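Local coordinates for putative cellulase CEL6 (Mycobacterium tuberculosis, PDB 1UP3), which probably cleaves internal beta-1,4-glycosidic bonds of cellulose as an endoglucanase of glycoside hydrolase family 6, at residues A36-L44 with Y257-E265; C234-G242 with Y284-A292. All blocks are in the same frame, centred on the assembly; numbering follows the deposited sequence. Where two conformers were deposited one is given.

Contact 1. Residues A36-L44 with Y257-E265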
loop_
_atom_site.group_PDB
_atom_site.type_symbol
_atom_site.label_atom_id
_atom_site.label_comp_id
_atom_site.label_asym_id
_atom_site.label_seq_id
_atom_site.Cartn_x
_atom_site.Cartn_y
_atom_site.Cartn_z
ATOM N N ALA A 36 -1.572 7.957 15.205
ATOM C CA ALA A 36 -0.135 7.804 15.365
ATOM C C ALA A 36 0.302 6.473 15.931
ATOM O O ALA A 36 1.372 5.989 15.599
ATOM C CB ALA A 36 0.389 8.901 16.255
ATOM N N ASN A 37 -0.510 5.900 16.808
ATOM C CA ASN A 37 -0.150 4.648 17.471
ATOM C C ASN A 37 -0.656 3.403 16.718
ATOM O O ASN A 37 -0.575 2.280 17.259
ATOM C CB ASN A 37 -0.728 4.648 18.882
ATOM C CG ASN A 37 0.058 5.511 19.831
ATOM O OD1 ASN A 37 1.298 5.579 19.754
ATOM N ND2 ASN A 37 -0.638 6.093 20.806
ATOM N N THR A 38 -1.205 3.589 15.521
ATOM C CA THR A 38 -1.678 2.459 14.699
ATOM C C THR A 38 -0.621 2.169 13.651
ATOM O O THR A 38 -0.198 3.076 12.919
ATOM C CB THR A 38 -3.007 2.828 14.010
ATOM O OG1 THR A 38 -3.944 3.235 15.023
ATOM C CG2 THR A 38 -3.649 1.635 13.386
ATOM N N PRO A 39 -0.227 0.914 13.495
ATOM C CA PRO A 39 0.789 0.589 12.472
ATOM C C PRO A 39 0.295 0.824 11.043
ATOM O O PRO A 39 -0.856 0.466 10.709
ATOM C CB PRO A 39 1.069 -0.897 12.694
ATOM C CG PRO A 39 -0.065 -1.398 13.478
ATOM C CD PRO A 39 -0.715 -0.288 14.211
ATOM N N GLN A 40 1.140 1.407 10.194
ATOM C CA GLN A 40 0.710 1.739 8.831
ATOM C C GLN A 40 1.642 1.035 7.833
ATOM O O GLN A 40 1.932 -0.124 8.017
ATOM C CB GLN A 40 0.526 3.262 8.682
ATOM C CG GLN A 40 -0.601 3.711 9.616
ATOM C CD GLN A 40 -0.618 5.196 9.924
ATOM O OE1 GLN A 40 -0.448 6.003 9.040
ATOM N NE2 GLN A 40 -0.852 5.543 11.179
ATOM N N SER A 41 2.057 1.676 6.761
ATOM C CA SER A 41 3.149 1.139 5.926
ATOM C C SER A 41 4.045 2.300 5.594
ATOM O O SER A 41 3.606 3.468 5.603
ATOM C CB SER A 41 2.663 0.485 4.622
ATOM O OG SER A 41 2.216 1.468 3.696
ATOM N N TYR A 42 5.302 2.006 5.291
ATOM C CA TYR A 42 6.306 3.010 4.959
ATOM C C TYR A 42 6.493 3.012 3.441
ATOM O O TYR A 42 6.887 2.028 2.870
ATOM C CB TYR A 42 7.607 2.668 5.702
ATOM C CG TYR A 42 8.665 3.742 5.607
ATOM C CD1 TYR A 42 8.606 4.867 6.421
ATOM C CD2 TYR A 42 9.714 3.630 4.740
ATOM C CE1 TYR A 42 9.572 5.865 6.358
ATOM C CE2 TYR A 42 10.698 4.634 4.666
ATOM C CZ TYR A 42 10.611 5.739 5.467
ATOM O OH TYR A 42 11.572 6.744 5.379
ATOM N N TRP A 43 6.210 4.156 2.805
ATOM C CA TRP A 43 6.208 4.241 1.356
ATOM C C TRP A 43 7.572 4.691 0.852
ATOM O O TRP A 43 8.105 5.722 1.341
ATOM C CB TRP A 43 5.162 5.237 0.895
ATOM C CG TRP A 43 3.724 4.804 1.088
ATOM C CD1 TRP A 43 3.116 4.446 2.250
ATOM C CD2 TRP A 43 2.757 4.604 0.064
ATOM N NE1 TRP A 43 1.800 4.105 2.009
ATOM C CE2 TRP A 43 1.561 4.185 0.669
ATOM C CE3 TRP A 43 2.774 4.778 -1.329
ATOM C CZ2 TRP A 43 0.406 3.915 -0.048
ATOM C CZ3 TRP A 43 1.626 4.530 -2.043
ATOM C CH2 TRP A 43 0.442 4.089 -1.400
ATOM N N LEU A 44 8.095 3.982 -0.143
ATOM C CA LEU A 44 9.377 4.310 -0.781
ATOM C C LEU A 44 9.152 4.621 -2.263
ATOM O O LEU A 44 8.357 3.972 -2.937
ATOM C CB LEU A 44 10.305 3.136 -0.663
ATOM C CG LEU A 44 10.603 2.689 0.766
ATOM C CD1 LEU A 44 11.407 1.383 0.723
ATOM C CD2 LEU A 44 11.340 3.778 1.502
ATOM N N TYR A 257 -6.045 -7.350 7.412
ATOM C CA TYR A 257 -6.409 -5.951 7.188
ATOM C C TYR A 257 -5.210 -5.113 7.587
ATOM O O TYR A 257 -4.656 -5.333 8.662
ATOM C CB TYR A 257 -7.631 -5.532 8.018
ATOM C CG TYR A 257 -8.850 -6.408 7.901
ATOM C CD1 TYR A 257 -9.094 -7.155 6.781
ATOM C CD2 TYR A 257 -9.757 -6.482 8.964
ATOM C CE1 TYR A 257 -10.242 -7.984 6.686
ATOM C CE2 TYR A 257 -10.864 -7.281 8.897
ATOM C CZ TYR A 257 -11.100 -8.034 7.761
ATOM O OH TYR A 257 -12.182 -8.857 7.682
ATOM N N LEU A 258 -4.751 -4.239 6.702
ATOM C CA LEU A 258 -3.611 -3.360 6.956
ATOM C C LEU A 258 -3.992 -1.921 6.757
ATOM O O LEU A 258 -4.962 -1.626 6.032
ATOM C CB LEU A 258 -2.420 -3.681 6.044
ATOM C CG LEU A 258 -1.823 -5.097 6.133
ATOM C CD1 LEU A 258 -0.765 -5.264 5.054
ATOM C CD2 LEU A 258 -1.288 -5.387 7.547
ATOM N N TRP A 259 -3.227 -1.013 7.352
ATOM C CA TRP A 259 -3.357 0.402 6.942
ATOM C C TRP A 259 -2.177 0.686 6.021
ATOM O O TRP A 259 -1.050 0.812 6.497
ATOM C CB TRP A 259 -3.365 1.346 8.142
ATOM C CG TRP A 259 -4.643 1.344 8.910
ATOM C CD1 TRP A 259 -5.693 0.445 8.815
ATOM C CD2 TRP A 259 -5.021 2.290 9.912
ATOM N NE1 TRP A 259 -6.656 0.764 9.734
ATOM C CE2 TRP A 259 -6.294 1.910 10.391
ATOM C CE3 TRP A 259 -4.426 3.439 10.429
ATOM C CZ2 TRP A 259 -6.960 2.616 11.401
ATOM C CZ3 TRP A 259 -5.110 4.161 11.424
ATOM C CH2 TRP A 259 -6.352 3.727 11.890
ATOM N N ILE A 260 -2.418 0.642 4.718
ATOM C CA ILE A 260 -1.361 0.825 3.730
ATOM C C ILE A 260 -1.183 2.314 3.451
ATOM O O ILE A 260 -0.128 2.890 3.748
ATOM C CB ILE A 260 -1.618 -0.064 2.489
ATOM C CG1 ILE A 260 -1.695 -1.520 2.949
ATOM C CG2 ILE A 260 -0.464 0.150 1.471
ATOM C CD1 ILE A 260 -2.018 -2.514 1.890
ATOM N N LYS A 261 -2.226 2.961 2.948
ATOM C CA LYS A 261 -2.300 4.405 2.962
ATOM C C LYS A 261 -2.199 4.903 4.397
ATOM O O LYS A 261 -2.726 4.261 5.299
ATOM C CB LYS A 261 -3.630 4.847 2.341
ATOM C CG LYS A 261 -4.031 6.312 2.513
ATOM C CD LYS A 261 -3.254 7.196 1.629
ATOM C CE LYS A 261 -3.594 8.657 1.922
ATOM N NZ LYS A 261 -3.103 9.537 0.844
ATOM N N ARG A 262 -1.496 6.033 4.590
ATOM C CA ARG A 262 -1.353 6.654 5.900
ATOM C C ARG A 262 -2.434 7.723 6.098
ATOM O O ARG A 262 -2.394 8.767 5.434
ATOM C CB ARG A 262 0.025 7.283 6.025
ATOM C CG ARG A 262 1.183 6.264 6.079
ATOM C CD ARG A 262 2.535 6.806 6.609
ATOM N NE ARG A 262 3.401 5.707 7.055
ATOM C CZ ARG A 262 4.537 5.817 7.795
ATOM N NH1 ARG A 262 5.014 6.968 8.239
ATOM N NH2 ARG A 262 5.200 4.727 8.091
ATOM N N PRO A 263 -3.399 7.484 6.993
ATOM C CA PRO A 263 -4.482 8.466 7.221
ATOM C C PRO A 263 -3.931 9.803 7.574
ATOM O O PRO A 263 -3.072 9.930 8.433
ATOM C CB PRO A 263 -5.263 7.901 8.406
ATOM C CG PRO A 263 -5.024 6.436 8.324
ATOM C CD PRO A 263 -3.593 6.290 7.846
ATOM N N GLY A 264 -4.451 10.824 6.898
ATOM C CA GLY A 264 -3.981 12.187 7.083
ATOM C C GLY A 264 -3.199 12.689 5.894
ATOM O O GLY A 264 -3.196 13.879 5.617
ATOM N N GLU A 265 -2.586 11.791 5.123
ATOM C CA GLU A 265 -1.874 12.212 3.907
ATOM C C GLU A 265 -2.842 12.587 2.800
ATOM O O GLU A 265 -3.853 11.893 2.583
ATOM C CB GLU A 265 -0.950 11.105 3.410
ATOM C CG GLU A 265 0.298 10.995 4.219
ATOM C CD GLU A 265 1.217 9.930 3.605
ATOM O OE1 GLU A 265 0.992 9.501 2.423
ATOM O OE2 GLU A 265 2.122 9.542 4.244
HETATM O O HOH W 1 -0.724 -1.574 8.782
HETATM O O HOH W 2 -0.825 8.611 9.372
#
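The carbonyl oxygen of Ile260 accepts two side-chain hydrogen bonds from the facing segment. Trp43 NE1 donates to Ile260 O at 2.9 Å. This indole bond is nearly straight, with an N-H...O angle of 164°, and the oxygen lies in the ring plane of Trp43. In the conformer described here, Ser41 OG donates to the same Ile260 O at 2.7 Å. Both donors come from the same face of the carbonyl plane. With chi1 at 72°, Ser41 OG sits between its own N and C, in place to reach Ile260 O. It is also hydrogen-bonded to Thr74 OG1 on the next strand.

Arg262 returns the grip. Its chain runs extended to NE, which bonds Ser41 O at 2.7 Å from above the carbonyl plane; a longer, weak bond joins Arg262 NH2 to the same oxygen. That NH2 also sits at the edge of the Tyr42 ring, whose plane is turned 70° from the guanidinium. Arg262 NH1 forms a salt bridge with Asp13.

Farther along, Thr38 CG2 sits over one face of Trp259, 3.5 Å from the centroid of the six-membered ring, in a CH-pi contact. Trp259 NE1 bonds Ala243 O. In the Gln40 conformer described, OE1 rests against Arg262 CB and Pro263 CD. A water bonds Gln40 OE1 and Pro263 O, while Gln40 NE2 turns back to Thr38 O. A second water accepts from Trp259 N and shares its protons among carbonyls including Pro39 O and Gln40 O.

Strands 42-44 and 254-258 are the outermost of seven parallel strands. No backbone hydrogen bond spans these segments. Side-chain donors satisfy Ile260 O and Ser41 O. Consistent with the open seam of the family 6 barrel, side chains and water join the segments here, not strand pairing.

Contact 2. Residues C234-G242 with Y284-A292; sequences CNPSGRALG and YAIDLAHNA
Residues 239-241 run as an extended loop beside the last turns of helix 282-291, and come nearest at Ala240 and Leu288, whose CA atoms are 4.4 Å apart. Leu241 N donates to Leu288 O at 3.1 Å, from well above the carbonyl plane. Ala240 CA adds a CA-H...O contact to the same oxygen at 3.5 Å. Within the helix, Leu288 O receives a weak bond from Ala292 N.

One turn on, Asn291 ND2 bonds Arg239 O at 2.9 Å. The bond is nearly straight (162°), and the acceptor lies in the amide plane. A water accepts from Asn291 ND2 and from Gly238 N, so the amide nitrogen serves two oxygens.

The loop lies between strands 213-217 and 254-258 of the family 6 alpha/beta barrel, and helix 282-291 follows the last strand. A disulfide to Cys270 ties segment 234-242, at its first residue, to the chain leading toward that helix.

Leu241 carries the apolar packing. Its CG is anti to the carbonyl carbon (chi1 -58°), and its two methyls divide over the helix: CD1 meets Ala289 CA at 3.6 Å and CD2 meets Leu288 CB at 3.8 Å. Leu288 CD2 touches Arg239 CB and O. At the other end, Asn235 crosses Tyr284 at about a right angle, OD1 lying 3.5 Å from Tyr284 CE2. Asn235 OD1 accepts from Asp267 N, and ND2 bonds Glu274 OE1 and Ser266 OG. Arg239 bends back to hold Ser237 O side-on with NE and NH2, and its backbone N bonds a glycol molecule, probably from the crystallisation liquor.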
loop_
_atom_site.group_PDB
_atom_site.type_symbol
_atom_site.label_atom_id
_atom_site.label_comp_id
_atom_site.label_asym_id
_atom_site.label_seq_id
_atom_site.Cartn_x
_atom_site.Cartn_y
_atom_site.Cartn_z
ATOM N N CYS A 234 -10.443 11.153 -4.217
ATOM C CA CYS A 234 -9.443 12.214 -4.047
ATOM C C CYS A 234 -9.857 13.134 -2.890
ATOM O O CYS A 234 -10.714 13.989 -3.036
ATOM C CB CYS A 234 -9.303 12.956 -5.378
ATOM S SG CYS A 234 -7.702 13.698 -5.684
ATOM N N ASN A 235 -9.269 12.894 -1.726
ATOM C CA ASN A 235 -9.632 13.590 -0.477
ATOM C C ASN A 235 -11.148 13.761 -0.245
ATOM O O ASN A 235 -11.597 14.877 0.044
ATOM C CB ASN A 235 -8.980 14.973 -0.430
ATOM C CG ASN A 235 -7.452 14.925 -0.398
ATOM O OD1 ASN A 235 -6.871 13.999 0.180
ATOM N ND2 ASN A 235 -6.789 15.931 -0.997
ATOM N N PRO A 236 -11.948 12.703 -0.327
ATOM C CA PRO A 236 -13.384 12.844 -0.026
ATOM C C PRO A 236 -13.651 13.176 1.432
ATOM O O PRO A 236 -12.948 12.763 2.326
ATOM C CB PRO A 236 -13.956 11.480 -0.357
ATOM C CG PRO A 236 -12.764 10.539 -0.137
ATOM C CD PRO A 236 -11.570 11.308 -0.609
ATOM N N SER A 237 -14.725 13.921 1.653
ATOM C CA SER A 237 -15.185 14.127 3.008
ATOM C C SER A 237 -16.103 12.980 3.443
ATOM O O SER A 237 -16.536 12.143 2.643
ATOM C CB SER A 237 -15.880 15.482 3.119
ATOM O OG SER A 237 -17.051 15.470 2.332
ATOM N N GLY A 238 -16.379 12.943 4.745
ATOM C CA GLY A 238 -17.309 11.993 5.341
ATOM C C GLY A 238 -16.840 10.544 5.453
ATOM O O GLY A 238 -17.643 9.638 5.716
ATOM N N ARG A 239 -15.552 10.308 5.213
ATOM C CA ARG A 239 -14.967 8.971 5.330
ATOM C C ARG A 239 -14.473 8.751 6.759
ATOM O O ARG A 239 -14.183 9.694 7.468
ATOM C CB ARG A 239 -13.804 8.781 4.345
ATOM C CG ARG A 239 -14.142 9.035 2.871
ATOM C CD ARG A 239 -15.390 8.351 2.346
ATOM N NE ARG A 239 -16.544 9.217 2.426
ATOM C CZ ARG A 239 -17.805 8.829 2.626
ATOM N NH1 ARG A 239 -18.158 7.573 2.860
ATOM N NH2 ARG A 239 -18.741 9.751 2.626
ATOM N N ALA A 240 -14.275 7.494 7.140
ATOM C CA ALA A 240 -13.893 7.154 8.503
ATOM C C ALA A 240 -12.780 6.145 8.478
ATOM O O ALA A 240 -12.739 5.304 7.581
ATOM C CB ALA A 240 -15.103 6.578 9.220
ATOM N N LEU A 241 -11.912 6.196 9.479
ATOM C CA LEU A 241 -10.968 5.108 9.706
ATOM C C LEU A 241 -11.732 3.793 9.734
ATOM O O LEU A 241 -12.854 3.701 10.322
ATOM C CB LEU A 241 -10.286 5.271 11.051
ATOM C CG LEU A 241 -9.511 6.552 11.292
ATOM C CD1 LEU A 241 -9.040 6.534 12.744
ATOM C CD2 LEU A 241 -8.355 6.699 10.331
ATOM N N GLY A 242 -11.114 2.771 9.127
ATOM C CA GLY A 242 -11.631 1.416 9.175
ATOM C C GLY A 242 -10.969 0.578 10.253
ATOM O O GLY A 242 -10.252 1.096 11.136
ATOM N N TYR A 284 -7.091 16.318 8.199
ATOM C CA TYR A 284 -7.576 15.129 7.503
ATOM C C TYR A 284 -7.562 13.903 8.418
ATOM O O TYR A 284 -8.569 13.145 8.462
ATOM C CB TYR A 284 -6.760 14.841 6.252
ATOM C CG TYR A 284 -7.013 15.760 5.055
ATOM C CD1 TYR A 284 -7.838 16.879 5.140
ATOM C CD2 TYR A 284 -6.306 15.559 3.901
ATOM C CE1 TYR A 284 -8.024 17.701 4.050
ATOM C CE2 TYR A 284 -6.485 16.379 2.772
ATOM C CZ TYR A 284 -7.356 17.428 2.860
ATOM O OH TYR A 284 -7.550 18.264 1.757
ATOM N N ALA A 285 -6.467 13.716 9.154
ATOM C CA ALA A 285 -6.406 12.602 10.127
ATOM C C ALA A 285 -7.473 12.747 11.219
ATOM O O ALA A 285 -8.168 11.776 11.574
ATOM C CB ALA A 285 -5.020 12.466 10.724
ATOM N N ILE A 286 -7.626 13.966 11.732
ATOM C CA ILE A 286 -8.625 14.219 12.768
ATOM C C ILE A 286 -10.040 13.941 12.261
ATOM O O ILE A 286 -10.848 13.327 12.961
ATOM C CB ILE A 286 -8.451 15.658 13.287
ATOM C CG1 ILE A 286 -7.162 15.740 14.079
ATOM C CG2 ILE A 286 -9.617 16.105 14.162
ATOM C CD1 ILE A 286 -6.615 17.155 14.285
ATOM N N ASP A 287 -10.370 14.393 11.046
ATOM C CA ASP A 287 -11.706 14.145 10.504
ATOM C C ASP A 287 -11.991 12.635 10.293
ATOM O O ASP A 287 -13.077 12.141 10.627
ATOM C CB ASP A 287 -11.937 14.929 9.214
ATOM C CG ASP A 287 -11.975 16.468 9.432
ATOM O OD1 ASP A 287 -12.045 16.963 10.582
ATOM O OD2 ASP A 287 -11.939 17.264 8.482
ATOM N N LEU A 288 -11.009 11.904 9.749
ATOM C CA LEU A 288 -11.159 10.455 9.600
ATOM C C LEU A 288 -11.424 9.770 10.949
ATOM O O LEU A 288 -12.284 8.906 11.041
ATOM C CB LEU A 288 -9.915 9.835 8.954
ATOM C CG LEU A 288 -9.780 10.148 7.453
ATOM C CD1 LEU A 288 -8.363 9.918 7.022
ATOM C CD2 LEU A 288 -10.719 9.285 6.591
ATOM N N ALA A 289 -10.683 10.169 11.978
ATOM C CA ALA A 289 -10.885 9.623 13.333
ATOM C C ALA A 289 -12.215 10.058 13.946
ATOM O O ALA A 289 -12.952 9.220 14.518
ATOM C CB ALA A 289 -9.745 10.067 14.241
ATOM N N HIS A 290 -12.543 11.350 13.848
ATOM C CA HIS A 290 -13.845 11.842 14.320
ATOM C C HIS A 290 -15.006 11.097 13.692
ATOM O O HIS A 290 -15.995 10.785 14.361
ATOM C CB HIS A 290 -13.993 13.339 13.993
ATOM C CG HIS A 290 -15.187 13.987 14.607
ATOM N ND1 HIS A 290 -15.271 14.268 15.955
ATOM C CD2 HIS A 290 -16.356 14.401 14.058
ATOM C CE1 HIS A 290 -16.436 14.844 16.206
ATOM N NE2 HIS A 290 -17.112 14.935 15.073
ATOM N N ASN A 291 -14.944 10.865 12.383
ATOM C CA ASN A 291 -16.013 10.163 11.696
ATOM C C ASN A 291 -16.125 8.700 12.113
ATOM O O ASN A 291 -17.188 8.094 11.928
ATOM C CB ASN A 291 -15.846 10.292 10.176
ATOM C CG ASN A 291 -16.020 11.748 9.679
ATOM O OD1 ASN A 291 -16.596 12.606 10.384
ATOM N ND2 ASN A 291 -15.534 12.023 8.468
ATOM N N ALA A 292 -15.033 8.157 12.666
ATOM C CA ALA A 292 -15.024 6.796 13.229
ATOM C C ALA A 292 -15.484 6.826 14.697
ATOM O O ALA A 292 -15.390 5.806 15.395
ATOM C CB ALA A 292 -13.630 6.181 13.125
HETATM O O HOH W 3 -15.660 14.573 6.966
#

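The centres of contact 1 and contact 2 lie 14 Å apart, and their segments alternate along the chain. They also touch directly. Trp259 CZ2 meets Gly242 O at 3.6 Å, and Pro263 CB meets Leu241 CD2 at 3.8 Å. Asp267 joins them too: its carboxylate pairs with Lys261 and its N bonds Asn235. No residue of either contact is among those lining the glycan pocket. By nearest atoms, the side chain of Trp43 is about 7 Å from a bound BGC (glucose). By the same measure, the side chain of Asn235 is about 10 Å from a bound BGC. Contact 1 borders two glycol molecules, at Asn37 and Tyr42; contact 2 borders one, between 235-239 and helix 282-291, all probably from the crystallisation liquor.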